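Local structure of LupI (Flavobacterium sp. YS-80-122, 6IY4) at residues Trp10-Gln15 against Val24-Asp29. The protein probably inhibits metalloendopeptidases, acting as a periplasmic protease inhibitor of the Inh family. Numbering follows the deposited sequence.
Sequences WTFYVQ and VTLKKD. Unlike the reference sequence in segment 24-29: L26 (reference Ser).
W10 and V24 face each other as an antiparallel hydrogen-bonded pair. The N of V24 donates to the O of W10 at 2.8 Å, close to straight at 167°; the return bond, from the N of W10 to the O of V24, is 3.0 Å long and more bent, its donor tilted from the carbonyl plane. F12 extends the pairing through backbone bonding to C22.

The apolar part lies on the face that carries W10, F12, V24 and L26, all four buried. L26 leans on the five-membered side of the indole, its CD1 3.8 Å from CD1 of W10 in an oblique approach. The same methyl reaches the edge of the F12 ring near the ring plane, 4.3 Å from CE1. That CE1 corner of the phenyl ring also meets V24, obliquely, with CE1 3.9 Å from CB and CD1 equally near CG2. Two residues apart in the strand, W10 and F12 fall on one face; in each, CG is anti to the carbonyl carbon (chi1 -71°), beside the backbone N. The indole is further tied down at NE1, which hydrogen-bonds to the O of V6, and M90 of strand 86-92 touches both rings.

The axes of 10-14 and 24-26 run at 126°, consistent with strong twist or coiling. This is a beta hairpin of strands 8-14 and 22-26, its apolar face turned inward, consistent with the antiparallel beta-barrel of Inh-type inhibitors.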
loop_
_atom_site.group_PDB
_atom_site.type_symbol
_atom_site.label_atom_id
_atom_site.label_comp_id
_atom_site.label_asym_id
_atom_site.label_seq_id
_atom_site.Cartn_x
_atom_site.Cartn_y
_atom_site.Cartn_z
ATOM N N TRP A 10 -1.469 0.053 -8.741
ATOM C CA TRP A 10 -2.164 0.733 -7.635
ATOM C C TRP A 10 -1.679 2.165 -7.548
ATOM O O TRP A 10 -0.470 2.410 -7.663
ATOM C CB TRP A 10 -1.935 0.014 -6.315
ATOM C CG TRP A 10 -2.630 -1.308 -6.198
ATOM C CD1 TRP A 10 -2.162 -2.511 -6.643
ATOM C CD2 TRP A 10 -3.923 -1.565 -5.618
ATOM N NE1 TRP A 10 -3.058 -3.497 -6.371
ATOM C CE2 TRP A 10 -4.136 -2.963 -5.745
ATOM C CE3 TRP A 10 -4.900 -0.778 -4.993
ATOM C CZ2 TRP A 10 -5.287 -3.565 -5.243
ATOM C CZ3 TRP A 10 -6.025 -1.390 -4.491
ATOM C CH2 TRP A 10 -6.210 -2.758 -4.629
ATOM N N THR A 11 -2.585 3.048 -7.181
ATOM C CA THR A 11 -2.277 4.475 -6.975
ATOM C C THR A 11 -2.419 4.789 -5.496
ATOM O O THR A 11 -3.475 4.449 -4.903
ATOM C CB THR A 11 -3.205 5.347 -7.803
ATOM O OG1 THR A 11 -3.006 4.952 -9.168
ATOM C CG2 THR A 11 -2.850 6.798 -7.627
ATOM N N PHE A 12 -1.356 5.319 -4.923
ATOM C CA PHE A 12 -1.262 5.673 -3.497
ATOM C C PHE A 12 -1.328 7.195 -3.361
ATOM O O PHE A 12 -0.639 7.898 -4.112
ATOM C CB PHE A 12 0.060 5.190 -2.906
ATOM C CG PHE A 12 0.190 3.703 -2.738
ATOM C CD1 PHE A 12 0.508 2.898 -3.823
ATOM C CD2 PHE A 12 0.026 3.106 -1.507
ATOM C CE1 PHE A 12 0.660 1.534 -3.667
ATOM C CE2 PHE A 12 0.139 1.729 -1.362
ATOM C CZ PHE A 12 0.476 0.962 -2.443
ATOM N N TYR A 13 -2.021 7.636 -2.327
ATOM C CA TYR A 13 -2.013 9.061 -1.941
ATOM C C TYR A 13 -2.483 9.205 -0.501
ATOM O O TYR A 13 -3.210 8.329 0.009
ATOM C CB TYR A 13 -2.868 9.892 -2.888
ATOM C CG TYR A 13 -4.334 9.567 -2.926
ATOM C CD1 TYR A 13 -4.800 8.595 -3.778
ATOM C CD2 TYR A 13 -5.233 10.228 -2.126
ATOM C CE1 TYR A 13 -6.151 8.291 -3.835
ATOM C CE2 TYR A 13 -6.585 9.923 -2.157
ATOM C CZ TYR A 13 -7.041 8.979 -3.043
ATOM O OH TYR A 13 -8.364 8.656 -3.116
ATOM N N VAL A 14 -2.125 10.308 0.107
ATOM C CA VAL A 14 -2.605 10.639 1.460
ATOM C C VAL A 14 -3.913 11.420 1.275
ATOM O O VAL A 14 -3.985 12.400 0.474
ATOM C CB VAL A 14 -1.570 11.453 2.255
ATOM C CG1 VAL A 14 -2.146 11.945 3.573
ATOM C CG2 VAL A 14 -0.285 10.690 2.516
ATOM N N GLN A 15 -4.939 11.006 1.987
ATOM C CA GLN A 15 -6.257 11.658 1.908
ATOM C C GLN A 15 -6.079 13.146 2.196
ATOM O O GLN A 15 -5.369 13.454 3.180
ATOM C CB GLN A 15 -7.222 11.077 2.932
ATOM C CG GLN A 15 -8.646 11.545 2.747
ATOM C CD GLN A 15 -9.450 10.374 2.243
ATOM O OE1 GLN A 15 -9.907 9.509 3.008
ATOM N NE2 GLN A 15 -9.536 10.290 0.931
ATOM N N VAL A 24 2.244 2.529 -8.285
ATOM C CA VAL A 24 3.205 1.473 -7.899
ATOM C C VAL A 24 2.628 0.161 -8.416
ATOM O O VAL A 24 1.449 -0.059 -8.217
ATOM C CB VAL A 24 3.404 1.406 -6.384
ATOM C CG1 VAL A 24 4.382 0.301 -5.996
ATOM C CG2 VAL A 24 3.839 2.743 -5.825
ATOM N N THR A 25 3.457 -0.686 -8.990
ATOM C CA THR A 25 3.050 -2.068 -9.281
ATOM C C THR A 25 3.296 -2.967 -8.067
ATOM O O THR A 25 4.432 -2.999 -7.545
ATOM C CB THR A 25 3.811 -2.652 -10.466
ATOM O OG1 THR A 25 3.645 -1.781 -11.575
ATOM C CG2 THR A 25 3.282 -4.020 -10.792
ATOM N N LEU A 26 2.250 -3.677 -7.655
ATOM C CA LEU A 26 2.324 -4.804 -6.702
ATOM C C LEU A 26 2.521 -6.043 -7.555
ATOM O O LEU A 26 1.616 -6.413 -8.286
ATOM C CB LEU A 26 1.088 -4.887 -5.816
ATOM C CG LEU A 26 1.133 -4.052 -4.546
ATOM C CD1 LEU A 26 1.191 -2.543 -4.850
ATOM C CD2 LEU A 26 -0.072 -4.383 -3.679
ATOM N N LYS A 27 3.754 -6.526 -7.547
ATOM C CA LYS A 27 4.156 -7.686 -8.367
ATOM C C LYS A 27 3.547 -8.967 -7.775
ATOM O O LYS A 27 3.412 -9.089 -6.557
ATOM C CB LYS A 27 5.677 -7.671 -8.481
ATOM C CG LYS A 27 6.237 -6.439 -9.164
ATOM C CD LYS A 27 7.565 -6.662 -9.829
ATOM C CE LYS A 27 8.722 -6.030 -9.099
ATOM N NZ LYS A 27 9.946 -6.088 -9.936
ATOM N N LYS A 28 3.242 -9.927 -8.625
ATOM C CA LYS A 28 2.613 -11.221 -8.226
ATOM C C LYS A 28 3.440 -11.990 -7.189
ATOM O O LYS A 28 2.817 -12.735 -6.407
ATOM C CB LYS A 28 2.375 -12.051 -9.484
ATOM C CG LYS A 28 1.148 -11.582 -10.247
ATOM C CD LYS A 28 0.638 -12.555 -11.293
ATOM C CE LYS A 28 -0.069 -13.740 -10.683
ATOM N NZ LYS A 28 -1.084 -14.297 -11.607
ATOM N N ASP A 29 4.736 -11.733 -7.119
ATOM C CA ASP A 29 5.675 -12.396 -6.167
ATOM C C ASP A 29 5.777 -11.607 -4.846
ATOM O O ASP A 29 6.701 -11.849 -4.046
ATOM C CB ASP A 29 7.038 -12.599 -6.823
ATOM C CG ASP A 29 7.846 -11.329 -6.971
ATOM O OD1 ASP A 29 7.297 -10.230 -6.715
ATOM O OD2 ASP A 29 9.032 -11.444 -7.284
#